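Local coordinates for protein cystathionine beta-lyases/cystathionine gamma-synthases (Corynebacterium glutamicum, PDB 5X5H) that probably catalyses the pyridoxal-phosphate-dependent joining of O-succinyl-L-homoserine and L-cysteine to give L,L-cystathionine and succinate in methionine biosynthesis, at residues I100-D105 against Y125-T130; L176-T181 against L193-V198; S184-Q189 against T253-M258; L339-A344 against L362-I367. All blocks are in the same frame, centred on the assembly; numbering follows the deposited sequence.

Contact 1. Residues I100-D105 against Y125-T130; sequences IVLGND and YTVVDT
Leu-102 and Val-127 lie side by side on one face of the sheet and point the same way, CD2 of Leu-102 standing 4.0 Å from CG2 of Val-127. On the same face, toward the start of both strands, CB of Ile-100 rests on CB of Tyr-125. Helix 108-118 covers this face, Ile-114 touching Ile-100, Leu-102 and Tyr-125. On the other face Val-101 reaches obliquely to Val-128: CG1 of Val-101, anti to the backbone N (chi1 178°), comes 3.7 Å from CG2 of Val-128, and helix 133-139 packs against Val-128. The strands run parallel, 30° apart, and are the two ends of a beta-alpha-beta unit, strand 99-103, helix 108-118, strand 124-128; the second of them is the outermost strand of the seven-stranded cofactor-binding sheet within this chain. Three backbone bonds join them, from Thr-126 N to Ile-100 O (2.9 Å), Leu-102 N to Thr-126 O (3.0 Å) and Val-128 N to Leu-102 O (2.9 Å). Toward Asn-104 and Asp-129 the contact turns polar. CB of Asn-104 touches CG1 of Val-127 at 3.7 Å, while the amide crosses Asp-129 and brings ND2 of Asn-104 to 3.4 Å from the CB methylene of Asp-129. OD1 of Asp-129 accepts from the backbone N of Ser-131. CG2 of Thr-130 packs on CA of Gly-103, and OG1 of Thr-130 is hydrogen-bonded to Thr-160 OG1. A water spans the two segments, accepting from Thr-130 N at 3.0 Å and, at a longer distance, from Asn-104 N.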
loop_
_atom_site.group_PDB
_atom_site.type_symbol
_atom_site.label_atom_id
_atom_site.label_comp_id
_atom_site.label_asym_id
_atom_site.label_seq_id
_atom_site.Cartn_x
_atom_site.Cartn_y
_atom_site.Cartn_z
ATOM N N ILE A 100 -33.993 -20.522 -9.198
ATOM C CA ILE A 100 -33.875 -19.503 -8.146
ATOM C C ILE A 100 -35.183 -18.694 -7.915
ATOM O O ILE A 100 -35.783 -18.261 -8.967
ATOM C CB ILE A 100 -32.848 -18.430 -8.547
ATOM C CG1 ILE A 100 -31.605 -18.978 -9.054
ATOM C CG2 ILE A 100 -32.618 -17.454 -7.357
ATOM C CD1 ILE A 100 -30.741 -17.924 -9.709
ATOM N N VAL A 101 -35.549 -18.443 -6.708
ATOM C CA VAL A 101 -36.577 -17.468 -6.342
ATOM C C VAL A 101 -35.813 -16.198 -5.915
ATOM O O VAL A 101 -34.949 -16.276 -4.993
ATOM C CB VAL A 101 -37.486 -17.967 -5.252
ATOM C CG1 VAL A 101 -38.510 -16.899 -4.861
ATOM C CG2 VAL A 101 -38.208 -19.245 -5.712
ATOM N N LEU A 102 -36.100 -15.060 -6.547
ATOM C CA LEU A 102 -35.484 -13.763 -6.327
ATOM C C LEU A 102 -36.537 -12.745 -6.013
ATOM O O LEU A 102 -37.677 -12.862 -6.433
ATOM C CB LEU A 102 -34.787 -13.321 -7.685
ATOM C CG LEU A 102 -34.147 -11.966 -7.912
ATOM C CD1 LEU A 102 -32.814 -12.050 -7.124
ATOM C CD2 LEU A 102 -33.889 -11.538 -9.344
ATOM N N GLY A 103 -36.175 -11.713 -5.240
ATOM C CA GLY A 103 -37.086 -10.647 -4.974
ATOM C C GLY A 103 -37.253 -9.642 -6.074
ATOM O O GLY A 103 -36.569 -9.640 -7.097
ATOM N N ASN A 104 -38.282 -8.766 -5.850
ATOM C CA ASN A 104 -38.661 -7.710 -6.816
ATOM C C ASN A 104 -38.033 -6.378 -6.578
ATOM O O ASN A 104 -38.535 -5.345 -7.100
ATOM C CB ASN A 104 -40.255 -7.516 -6.994
ATOM C CG ASN A 104 -40.949 -6.996 -5.763
ATOM O OD1 ASN A 104 -40.358 -6.626 -4.758
ATOM N ND2 ASN A 104 -42.273 -7.040 -5.821
ATOM N N ASP A 105 -37.068 -6.296 -5.667
ATOM C CA ASP A 105 -36.311 -5.059 -5.466
ATOM C C ASP A 105 -34.956 -5.525 -5.058
ATOM O O ASP A 105 -34.863 -6.237 -4.016
ATOM C CB ASP A 105 -36.941 -4.109 -4.392
ATOM C CG ASP A 105 -36.333 -2.639 -4.484
ATOM O OD1 ASP A 105 -36.559 -1.920 -5.515
ATOM O OD2 ASP A 105 -35.609 -2.188 -3.603
ATOM N N TYR A 125 -35.342 -18.791 -13.245
ATOM C CA TYR A 125 -35.715 -18.056 -12.083
ATOM C C TYR A 125 -37.149 -17.529 -12.101
ATOM O O TYR A 125 -37.757 -17.411 -13.187
ATOM C CB TYR A 125 -34.746 -16.923 -11.862
ATOM C CG TYR A 125 -34.873 -15.736 -12.857
ATOM C CD1 TYR A 125 -34.288 -15.752 -14.097
ATOM C CD2 TYR A 125 -35.573 -14.623 -12.504
ATOM C CE1 TYR A 125 -34.399 -14.664 -14.991
ATOM C CE2 TYR A 125 -35.650 -13.546 -13.377
ATOM C CZ TYR A 125 -35.098 -13.597 -14.599
ATOM O OH TYR A 125 -35.177 -12.541 -15.426
ATOM N N THR A 126 -37.588 -17.139 -10.911
ATOM C CA THR A 126 -38.902 -16.475 -10.744
ATOM C C THR A 126 -38.666 -15.276 -9.799
ATOM O O THR A 126 -38.068 -15.419 -8.758
ATOM C CB THR A 126 -39.916 -17.421 -10.150
ATOM O OG1 THR A 126 -40.104 -18.478 -11.075
ATOM C CG2 THR A 126 -41.318 -16.780 -9.932
ATOM N N VAL A 127 -39.239 -14.105 -10.134
ATOM C CA VAL A 127 -39.274 -12.947 -9.281
ATOM C C VAL A 127 -40.560 -12.883 -8.487
ATOM O O VAL A 127 -41.616 -13.074 -9.141
ATOM C CB VAL A 127 -39.091 -11.636 -10.070
ATOM C CG1 VAL A 127 -39.466 -10.404 -9.211
ATOM C CG2 VAL A 127 -37.701 -11.592 -10.693
ATOM N N VAL A 128 -40.490 -12.562 -7.201
ATOM C CA VAL A 128 -41.608 -12.461 -6.327
ATOM C C VAL A 128 -41.417 -11.262 -5.394
ATOM O O VAL A 128 -40.318 -10.727 -5.302
ATOM C CB VAL A 128 -41.835 -13.692 -5.439
ATOM C CG1 VAL A 128 -41.948 -14.971 -6.283
ATOM C CG2 VAL A 128 -40.726 -13.908 -4.429
ATOM N N ASP A 129 -42.442 -10.866 -4.749
ATOM C CA ASP A 129 -42.312 -9.946 -3.624
ATOM C C ASP A 129 -42.005 -10.718 -2.397
ATOM O O ASP A 129 -42.835 -11.343 -1.773
ATOM C CB ASP A 129 -43.596 -9.096 -3.522
ATOM C CG ASP A 129 -43.550 -8.090 -2.359
ATOM O OD1 ASP A 129 -42.542 -8.001 -1.603
ATOM O OD2 ASP A 129 -44.576 -7.353 -2.247
ATOM N N THR A 130 -40.709 -10.704 -1.978
ATOM C CA THR A 130 -40.308 -11.492 -0.809
ATOM C C THR A 130 -40.797 -11.057 0.548
ATOM O O THR A 130 -40.743 -11.822 1.520
ATOM C CB THR A 130 -38.776 -11.797 -0.688
ATOM O OG1 THR A 130 -38.112 -10.555 -0.617
ATOM C CG2 THR A 130 -38.235 -12.486 -1.888
HETATM O O HOH W 1 -39.055 -8.338 -2.811
#

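Contact 2. Residues L176-T181 against L193-V198; sequences LVVDNT and LGAHAV. With PLP (pyridoxal-5'-phosphate), chain B.
The His-196 imidazole presents its edge to Leu-176: ND1 of His-196 accepts from Leu-176 N at 2.9 Å, the donor lying 24° out of the ring plane, and Leu-176 CA also sits at that edge. Over one face of the ring, offset toward its rim, lies the carbonyl oxygen of Gly-194. His-196 N returns a bond to Leu-176 O (2.8 Å), so His-196 grips both the N and the O of Leu-176; the same O takes a second, weak bond from Ala-197 N. The parallel pairing continues with Val-178 N to Ala-197 O at 3.2 Å. Strands 175-179 and 197-201 are neighbours in the large sheet of this aspartate-aminotransferase-like (fold type I) enzyme, and their connection passes through helix 184-187. CB of Ala-195 meets CG2 of Val-178 at 4.0 Å, and CG1 of Val-198 meets CB of Asn-180 at 3.6 Å. Where strand 175-179 ends, Asp-179 turns away from 193-198 to the cofactor, its OD2 2.7 Å from N1 of the pyridoxal phosphate. Its OD1 accepts from both Thr-181 N, closing an Asx turn, and Thr-181 OG1 (2.7 Å), two bonds that limit rotation of the carboxylate beside the pyridine ring.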
loop_
_atom_site.group_PDB
_atom_site.type_symbol
_atom_site.label_atom_id
_atom_site.label_comp_id
_atom_site.label_asym_id
_atom_site.label_seq_id
_atom_site.Cartn_x
_atom_site.Cartn_y
_atom_site.Cartn_z
ATOM N N LEU A 176 -31.727 -20.752 1.633
ATOM C CA LEU A 176 -31.924 -19.319 1.778
ATOM C C LEU A 176 -30.560 -18.642 1.934
ATOM O O LEU A 176 -29.841 -18.958 2.923
ATOM C CB LEU A 176 -32.797 -18.986 2.925
ATOM C CG LEU A 176 -32.959 -17.547 3.343
ATOM C CD1 LEU A 176 -33.504 -16.697 2.180
ATOM C CD2 LEU A 176 -33.714 -17.413 4.650
ATOM N N VAL A 177 -30.291 -17.713 1.037
ATOM C CA VAL A 177 -29.111 -16.842 1.152
ATOM C C VAL A 177 -29.633 -15.426 1.318
ATOM O O VAL A 177 -30.479 -14.954 0.584
ATOM C CB VAL A 177 -28.166 -16.935 0.010
ATOM C CG1 VAL A 177 -27.027 -15.874 0.130
ATOM C CG2 VAL A 177 -27.661 -18.382 -0.138
ATOM N N VAL A 178 -29.087 -14.752 2.364
ATOM C CA VAL A 178 -29.396 -13.328 2.625
ATOM C C VAL A 178 -28.184 -12.485 2.236
ATOM O O VAL A 178 -27.076 -12.724 2.772
ATOM C CB VAL A 178 -29.879 -13.039 4.041
ATOM C CG1 VAL A 178 -30.062 -11.622 4.279
ATOM C CG2 VAL A 178 -31.173 -13.837 4.339
ATOM N N ASP A 179 -28.406 -11.512 1.387
ATOM C CA ASP A 179 -27.432 -10.438 1.105
ATOM C C ASP A 179 -27.646 -9.397 2.197
ATOM O O ASP A 179 -28.668 -8.700 2.215
ATOM C CB ASP A 179 -27.616 -9.940 -0.287
ATOM C CG ASP A 179 -26.716 -8.752 -0.647
ATOM O OD1 ASP A 179 -26.141 -8.103 0.274
ATOM O OD2 ASP A 179 -26.671 -8.421 -1.891
ATOM N N ASN A 180 -26.709 -9.396 3.165
ATOM C CA ASN A 180 -26.764 -8.562 4.388
ATOM C C ASN A 180 -25.940 -7.298 4.274
ATOM O O ASN A 180 -25.589 -6.711 5.312
ATOM C CB ASN A 180 -26.347 -9.422 5.590
ATOM C CG ASN A 180 -26.758 -8.911 6.901
ATOM O OD1 ASN A 180 -27.860 -8.375 7.027
ATOM N ND2 ASN A 180 -25.902 -8.999 7.927
ATOM N N THR A 181 -25.651 -6.841 3.058
ATOM C CA THR A 181 -24.803 -5.688 2.816
ATOM C C THR A 181 -25.320 -4.464 3.544
ATOM O O THR A 181 -24.544 -3.764 4.211
ATOM C CB THR A 181 -24.640 -5.428 1.329
ATOM O OG1 THR A 181 -24.003 -6.556 0.672
ATOM C CG2 THR A 181 -23.893 -4.204 1.016
ATOM N N LEU A 193 -31.337 -16.498 12.209
ATOM C CA LEU A 193 -32.770 -16.576 11.901
ATOM C C LEU A 193 -33.021 -17.643 10.897
ATOM O O LEU A 193 -34.123 -17.717 10.373
ATOM C CB LEU A 193 -33.223 -15.223 11.439
ATOM C CG LEU A 193 -33.033 -14.007 12.296
ATOM C CD1 LEU A 193 -33.329 -12.695 11.579
ATOM C CD2 LEU A 193 -33.834 -14.127 13.559
ATOM N N GLY A 194 -32.040 -18.468 10.525
ATOM C CA GLY A 194 -32.228 -19.552 9.692
ATOM C C GLY A 194 -31.727 -19.530 8.289
ATOM O O GLY A 194 -31.828 -20.488 7.512
ATOM N N ALA A 195 -31.080 -18.412 7.875
ATOM C CA ALA A 195 -30.447 -18.420 6.599
ATOM C C ALA A 195 -29.309 -19.476 6.503
ATOM O O ALA A 195 -28.655 -19.752 7.521
ATOM C CB ALA A 195 -29.816 -17.036 6.381
ATOM N N HIS A 196 -29.087 -20.030 5.345
ATOM C CA HIS A 196 -28.023 -21.037 5.113
ATOM C C HIS A 196 -26.655 -20.381 4.918
ATOM O O HIS A 196 -25.609 -20.959 5.308
ATOM C CB HIS A 196 -28.335 -21.994 3.986
ATOM C CG HIS A 196 -29.575 -22.786 4.238
ATOM N ND1 HIS A 196 -30.840 -22.357 3.870
ATOM C CD2 HIS A 196 -29.730 -24.010 4.821
ATOM C CE1 HIS A 196 -31.737 -23.280 4.260
ATOM N NE2 HIS A 196 -31.079 -24.295 4.815
ATOM N N ALA A 197 -26.647 -19.234 4.270
ATOM C CA ALA A 197 -25.418 -18.491 4.036
ATOM C C ALA A 197 -25.798 -17.000 4.005
ATOM O O ALA A 197 -26.922 -16.602 3.785
ATOM C CB ALA A 197 -24.714 -18.921 2.773
ATOM N N VAL A 198 -24.751 -16.179 4.207
ATOM C CA VAL A 198 -24.879 -14.713 4.190
ATOM C C VAL A 198 -23.822 -14.173 3.267
ATOM O O VAL A 198 -22.664 -14.597 3.351
ATOM C CB VAL A 198 -24.794 -14.071 5.582
ATOM C CG1 VAL A 198 -24.722 -12.579 5.532
ATOM C CG2 VAL A 198 -25.992 -14.503 6.417
HETATM N N1 PLP B . -25.368 -6.344 -3.015
HETATM C C2 PLP B . -25.762 -5.145 -2.648
HETATM C C2A PLP B . -26.950 -5.070 -1.749
HETATM C C3 PLP B . -25.000 -4.063 -2.940
HETATM O O3 PLP B . -25.345 -2.787 -2.555
HETATM C C4 PLP B . -23.829 -4.172 -3.708
HETATM C C4A PLP B . -23.036 -2.971 -4.027
HETATM C C5 PLP B . -23.502 -5.442 -4.242
HETATM C C6 PLP B . -24.309 -6.493 -3.840
HETATM C C5A PLP B . -22.334 -5.694 -5.193
HETATM O O4P PLP B . -21.045 -5.590 -4.500
HETATM P P PLP B . -19.759 -5.083 -5.276
HETATM O O1P PLP B . -20.068 -3.698 -5.812
HETATM O O2P PLP B . -18.752 -5.152 -4.146
HETATM O O3P PLP B . -19.445 -6.097 -6.378
#

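Contact 3. Residues S184-Q189 against T253-M258; sequences SPYLQQ and TLAVRM
Tyr-186 lays one face of its ring against the start of helix 254-273: Ala-255 CA stands 3.9 Å from the ring centroid, 6° off the normal, a CH-pi contact almost exactly over the centre. CB of Ala-255 touches the same face nearer CE1 of Tyr-186, at 3.6 Å. The contact thus joins the short, weakly bonded helix 184-187, which follows strand 175-179 of the large sheet, to the long helix 254-273 through side chains. Met-258 slides past Tyr-186 in the opposite direction, its CB 3.7 Å from CD2 of Tyr-186. Bends at chi2 and chi3 then fold the methionine back over Leu-187 and Ser-184: SD of Met-258 lies 3.9 Å from CD1 of Leu-187, and CE of Met-258 3.8 Å from OG of Ser-184. Leu-254 fills the flank beside Pro-185, whose ring it crosses at about a right angle; CD2 of Leu-254 touches CD of Pro-185 at 4.1 Å. Farther out, the phenol is held by Asp-259, whose OD2 is hydrogen-bonded to Tyr-186 OH, and the Phe-10 ring meets Tyr-186 edge-to-face. OG of Ser-184 accepts from Tyr-186 N, an ST turn at the start of the segment. On the other partner, Val-256 points away from this contact and packs on Val-256 of the third subunit. Arg-257 NE bonds back to OG1 of Thr-253, the residue just before the helix, at 3.0 Å and with the oxygen 3° out of the guanidinium plane.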
loop_
_atom_site.group_PDB
_atom_site.type_symbol
_atom_site.label_atom_id
_atom_site.label_comp_id
_atom_site.label_asym_id
_atom_site.label_seq_id
_atom_site.Cartn_x
_atom_site.Cartn_y
_atom_site.Cartn_z
ATOM N N SER A 184 -25.479 -4.762 7.516
ATOM C CA SER A 184 -24.178 -5.157 8.114
ATOM C C SER A 184 -24.397 -6.142 9.198
ATOM O O SER A 184 -25.477 -6.207 9.815
ATOM C CB SER A 184 -23.340 -3.956 8.538
ATOM O OG SER A 184 -23.606 -3.611 9.909
ATOM N N PRO A 185 -23.322 -6.809 9.623
ATOM C CA PRO A 185 -23.474 -7.712 10.719
ATOM C C PRO A 185 -23.778 -7.060 12.062
ATOM O O PRO A 185 -24.292 -7.685 12.979
ATOM C CB PRO A 185 -22.107 -8.448 10.798
ATOM C CG PRO A 185 -21.451 -8.229 9.483
ATOM C CD PRO A 185 -21.967 -6.865 9.037
ATOM N N TYR A 186 -23.516 -5.757 12.199
ATOM C CA TYR A 186 -23.795 -5.015 13.428
ATOM C C TYR A 186 -25.287 -4.873 13.675
ATOM O O TYR A 186 -25.744 -4.836 14.804
ATOM C CB TYR A 186 -23.183 -3.634 13.348
ATOM C CG TYR A 186 -23.344 -2.815 14.609
ATOM C CD1 TYR A 186 -22.835 -3.314 15.810
ATOM C CD2 TYR A 186 -23.959 -1.601 14.617
ATOM C CE1 TYR A 186 -22.929 -2.552 16.983
ATOM C CE2 TYR A 186 -24.077 -0.864 15.759
ATOM C CZ TYR A 186 -23.504 -1.328 16.901
ATOM O OH TYR A 186 -23.644 -0.531 18.086
ATOM N N LEU A 187 -26.077 -4.826 12.586
ATOM C CA LEU A 187 -27.558 -4.612 12.732
ATOM C C LEU A 187 -28.341 -5.866 12.559
ATOM O O LEU A 187 -29.500 -5.938 13.056
ATOM C CB LEU A 187 -28.044 -3.534 11.780
ATOM C CG LEU A 187 -27.330 -2.165 11.939
ATOM C CD1 LEU A 187 -28.004 -1.179 10.956
ATOM C CD2 LEU A 187 -27.383 -1.656 13.349
ATOM N N GLN A 188 -27.849 -6.864 11.872
ATOM C CA GLN A 188 -28.676 -8.006 11.550
ATOM C C GLN A 188 -27.825 -9.246 11.300
ATOM O O GLN A 188 -26.731 -9.142 10.707
ATOM C CB GLN A 188 -29.447 -7.719 10.274
ATOM C CG GLN A 188 -30.442 -8.781 9.763
ATOM C CD GLN A 188 -31.288 -8.256 8.588
ATOM O OE1 GLN A 188 -32.479 -7.878 8.795
ATOM N NE2 GLN A 188 -30.723 -8.128 7.424
ATOM N N GLN A 189 -28.218 -10.416 11.835
ATOM C CA GLN A 189 -27.435 -11.623 11.742
ATOM C C GLN A 189 -28.320 -12.744 11.181
ATOM O O GLN A 189 -28.894 -13.535 11.935
ATOM C CB GLN A 189 -26.788 -11.979 13.090
ATOM C CG GLN A 189 -25.840 -10.935 13.613
ATOM C CD GLN A 189 -25.358 -11.187 14.997
ATOM O OE1 GLN A 189 -26.178 -11.341 15.909
ATOM N NE2 GLN A 189 -24.043 -11.120 15.214
ATOM N N THR A 253 -13.871 -0.183 13.086
ATOM C CA THR A 253 -14.745 0.924 13.512
ATOM C C THR A 253 -16.219 0.731 13.065
ATOM O O THR A 253 -16.976 1.679 13.179
ATOM C CB THR A 253 -14.239 2.285 13.001
ATOM O OG1 THR A 253 -14.079 2.311 11.571
ATOM C CG2 THR A 253 -12.937 2.625 13.674
ATOM N N LEU A 254 -16.604 -0.464 12.646
ATOM C CA LEU A 254 -17.980 -0.659 12.155
ATOM C C LEU A 254 -19.041 -0.264 13.165
ATOM O O LEU A 254 -19.968 0.484 12.811
ATOM C CB LEU A 254 -18.178 -2.068 11.633
ATOM C CG LEU A 254 -19.617 -2.379 11.142
ATOM C CD1 LEU A 254 -20.051 -1.510 9.976
ATOM C CD2 LEU A 254 -19.721 -3.836 10.730
ATOM N N ALA A 255 -18.898 -0.731 14.386
ATOM C CA ALA A 255 -19.945 -0.384 15.367
ATOM C C ALA A 255 -20.052 1.069 15.566
ATOM O O ALA A 255 -21.150 1.669 15.607
ATOM C CB ALA A 255 -19.705 -1.046 16.695
ATOM N N VAL A 256 -18.950 1.818 15.778
ATOM C CA VAL A 256 -18.999 3.258 16.040
ATOM C C VAL A 256 -19.472 4.037 14.812
ATOM O O VAL A 256 -20.148 5.037 14.917
ATOM C CB VAL A 256 -17.728 3.881 16.686
ATOM C CG1 VAL A 256 -17.561 3.257 18.096
ATOM C CG2 VAL A 256 -16.510 3.681 15.821
ATOM N N ARG A 257 -19.072 3.572 13.612
ATOM C CA ARG A 257 -19.580 4.179 12.409
ATOM C C ARG A 257 -21.076 3.954 12.302
ATOM O O ARG A 257 -21.798 4.938 12.050
ATOM C CB ARG A 257 -18.849 3.656 11.179
ATOM C CG ARG A 257 -17.402 4.168 11.067
ATOM C CD ARG A 257 -16.703 3.694 9.784
ATOM N NE ARG A 257 -16.392 2.275 9.739
ATOM C CZ ARG A 257 -16.997 1.324 9.097
ATOM N NH1 ARG A 257 -18.099 1.588 8.379
ATOM N NH2 ARG A 257 -16.558 0.087 9.123
ATOM N N MET A 258 -21.496 2.708 12.335
ATOM C CA MET A 258 -22.927 2.416 12.097
ATOM C C MET A 258 -23.806 3.112 13.119
ATOM O O MET A 258 -24.903 3.559 12.744
ATOM C CB MET A 258 -23.126 0.944 12.011
ATOM C CG MET A 258 -24.559 0.566 11.575
ATOM S SD MET A 258 -25.089 1.208 9.932
ATOM C CE MET A 258 -24.766 -0.179 8.877
#

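Contact 4. Residues L339-A344 against L362-I367; sequences LLEHPA and LVRISI
Glu-341 and Arg-364 meet in a face-on salt bridge: OE2 of Glu-341 stands over the centre of the guanidinium, 2.9 Å from CZ of Arg-364 and 3.1 Å from its NH1. The planes are 54° apart and no N-H of the arginine points at the oxygen, so the attraction is one of charge alone. The two residues form a hydrogen-bonded antiparallel pair, Glu-341 N to Arg-364 O at 2.9 Å and Arg-364 N to Glu-341 O at 3.0 Å. Two residues along, Leu-339 and Ser-366 form the other hydrogen-bonded pair. Between them, on the opposite face, the non-hydrogen-bonded pair Leu-340 and Ile-365 meets through CB of Leu-340 and CG1 of Ile-365 (4.1 Å); helix 313-323 packs on Leu-340 and Val-363. These are neighbouring strands of the smaller, five-stranded sheet, that of the C-terminal domain in fold type I enzymes. Beyond Glu-341 the ladder opens. Pro-343 crosses Leu-362 at about a right angle, CG of the proline 3.8 Å from CD2 of the leucine, and a water links the backbones instead, accepting from Ala-344 N and donating to Leu-362 O at 2.8 Å. With OE2, itself bonded to Thr-347 OG1, over its face, the guanidinium keeps its N-H groups for other acceptors such as Asn-154 OD1; this fixes it beside the cofactor pocket, consistent with the family's substrate-carboxylate-binding arginine.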
loop_
_atom_site.group_PDB
_atom_site.type_symbol
_atom_site.label_atom_id
_atom_site.label_comp_id
_atom_site.label_asym_id
_atom_site.label_seq_id
_atom_site.Cartn_x
_atom_site.Cartn_y
_atom_site.Cartn_z
ATOM N N LEU A 339 -23.382 10.146 0.400
ATOM C CA LEU A 339 -23.549 10.054 -1.062
ATOM C C LEU A 339 -25.017 10.040 -1.398
ATOM O O LEU A 339 -25.828 9.583 -0.628
ATOM C CB LEU A 339 -22.854 8.792 -1.618
ATOM C CG LEU A 339 -21.373 8.555 -1.337
ATOM C CD1 LEU A 339 -20.992 7.183 -1.989
ATOM C CD2 LEU A 339 -20.535 9.664 -1.868
ATOM N N LEU A 340 -25.298 10.443 -2.639
ATOM C CA LEU A 340 -26.655 10.211 -3.163
ATOM C C LEU A 340 -26.613 9.862 -4.675
ATOM O O LEU A 340 -25.635 10.164 -5.324
ATOM C CB LEU A 340 -27.663 11.346 -2.880
ATOM C CG LEU A 340 -27.537 12.594 -3.732
ATOM C CD1 LEU A 340 -28.595 13.609 -3.230
ATOM C CD2 LEU A 340 -26.294 13.337 -3.811
ATOM N N GLU A 341 -27.686 9.222 -5.116
ATOM C CA GLU A 341 -27.752 8.846 -6.542
ATOM C C GLU A 341 -29.201 8.722 -6.956
ATOM O O GLU A 341 -30.101 8.743 -6.164
ATOM C CB GLU A 341 -26.995 7.562 -6.792
ATOM C CG GLU A 341 -27.609 6.342 -6.126
ATOM C CD GLU A 341 -27.897 5.138 -7.008
ATOM O OE1 GLU A 341 -27.659 5.168 -8.176
ATOM O OE2 GLU A 341 -28.336 4.098 -6.464
ATOM N N HIS A 342 -29.385 8.669 -8.248
ATOM C CA HIS A 342 -30.716 8.464 -8.931
ATOM C C HIS A 342 -30.794 7.012 -9.480
ATOM O O HIS A 342 -30.173 6.752 -10.583
ATOM C CB HIS A 342 -30.778 9.463 -9.983
ATOM C CG HIS A 342 -32.093 9.478 -10.721
ATOM N ND1 HIS A 342 -32.192 9.235 -12.092
ATOM C CD2 HIS A 342 -33.349 9.746 -10.256
ATOM C CE1 HIS A 342 -33.479 9.354 -12.425
ATOM N NE2 HIS A 342 -34.206 9.633 -11.333
ATOM N N PRO A 343 -31.263 5.993 -8.820
ATOM C CA PRO A 343 -31.099 4.554 -9.277
ATOM C C PRO A 343 -31.578 4.237 -10.637
ATOM O O PRO A 343 -30.905 3.462 -11.328
ATOM C CB PRO A 343 -31.733 3.695 -8.187
ATOM C CG PRO A 343 -31.734 4.605 -6.985
ATOM C CD PRO A 343 -31.826 6.013 -7.478
ATOM N N ALA A 344 -32.612 4.904 -11.090
ATOM C CA ALA A 344 -33.172 4.549 -12.431
ATOM C C ALA A 344 -32.174 4.775 -13.533
ATOM O O ALA A 344 -32.216 4.009 -14.528
ATOM C CB ALA A 344 -34.427 5.376 -12.650
ATOM N N LEU A 362 -37.256 8.681 -7.704
ATOM C CA LEU A 362 -36.610 8.121 -6.481
ATOM C C LEU A 362 -35.130 8.496 -6.422
ATOM O O LEU A 362 -34.420 8.380 -7.415
ATOM C CB LEU A 362 -36.826 6.665 -6.337
ATOM C CG LEU A 362 -36.358 6.022 -5.009
ATOM C CD1 LEU A 362 -37.119 4.846 -4.645
ATOM C CD2 LEU A 362 -34.851 5.632 -5.158
ATOM N N VAL A 363 -34.727 9.029 -5.263
ATOM C CA VAL A 363 -33.288 9.281 -4.936
ATOM C C VAL A 363 -32.926 8.434 -3.754
ATOM O O VAL A 363 -33.682 8.289 -2.807
ATOM C CB VAL A 363 -33.062 10.746 -4.610
ATOM C CG1 VAL A 363 -31.623 11.022 -4.071
ATOM C CG2 VAL A 363 -33.312 11.599 -5.855
ATOM N N ARG A 364 -31.722 7.779 -3.855
ATOM C CA ARG A 364 -31.212 6.925 -2.790
ATOM C C ARG A 364 -30.071 7.688 -2.142
ATOM O O ARG A 364 -29.177 8.231 -2.817
ATOM C CB ARG A 364 -30.702 5.626 -3.317
ATOM C CG ARG A 364 -30.214 4.623 -2.272
ATOM C CD ARG A 364 -29.467 3.434 -2.841
ATOM N NE ARG A 364 -28.124 3.844 -3.155
ATOM C CZ ARG A 364 -27.310 3.129 -3.905
ATOM N NH1 ARG A 364 -27.629 1.952 -4.306
ATOM N NH2 ARG A 364 -26.121 3.525 -4.122
ATOM N N ILE A 365 -30.163 7.790 -0.800
ATOM C CA ILE A 365 -29.167 8.533 -0.041
ATOM C C ILE A 365 -28.489 7.633 0.939
ATOM O O ILE A 365 -29.113 6.898 1.702
ATOM C CB ILE A 365 -29.769 9.711 0.765
ATOM C CG1 ILE A 365 -30.680 10.574 -0.185
ATOM C CG2 ILE A 365 -28.702 10.556 1.358
ATOM C CD1 ILE A 365 -31.454 11.625 0.631
ATOM N N SER A 366 -27.125 7.626 0.870
ATOM C CA SER A 366 -26.263 6.959 1.883
ATOM C C SER A 366 -25.827 8.046 2.870
ATOM O O SER A 366 -24.968 8.866 2.538
ATOM C CB SER A 366 -25.106 6.282 1.176
ATOM O OG SER A 366 -24.256 5.654 2.195
ATOM N N ILE A 367 -26.413 8.063 4.068
ATOM C CA ILE A 367 -26.158 9.046 5.068
ATOM C C ILE A 367 -24.848 8.638 5.753
ATOM O O ILE A 367 -24.824 7.537 6.298
ATOM C CB ILE A 367 -27.304 9.181 6.062
ATOM C CG1 ILE A 367 -28.620 9.652 5.356
ATOM C CG2 ILE A 367 -26.958 10.108 7.217
ATOM C CD1 ILE A 367 -28.548 11.006 4.855
HETATM O O HOH W 2 -34.603 6.533 -9.516
#

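Along the chain contact 1 closes before contact 2 opens, contacts 2 and 3 interleave, and contact 4 comes last. Contacts 1 and 2 lie in the same seven-stranded sheet, their centres about 15 Å apart, with strands 144-150 and 175-179 following 99-103 across it. Helix 184-187 belongs to the connection between the strands of contact 2 and supplies one side of contact 3; the two touch where Asn-180 OD1 meets Gln-188 NE2. Contact 4, about 21 Å from contact 3 between centres, lies in the separate five-stranded sheet, and helix 254-273 of contact 3 also packs on its Ile-367. Contacts 2 and 4 thus approach the cofactor from different sheets, Asp-179 directly and Arg-364 through Asn-154.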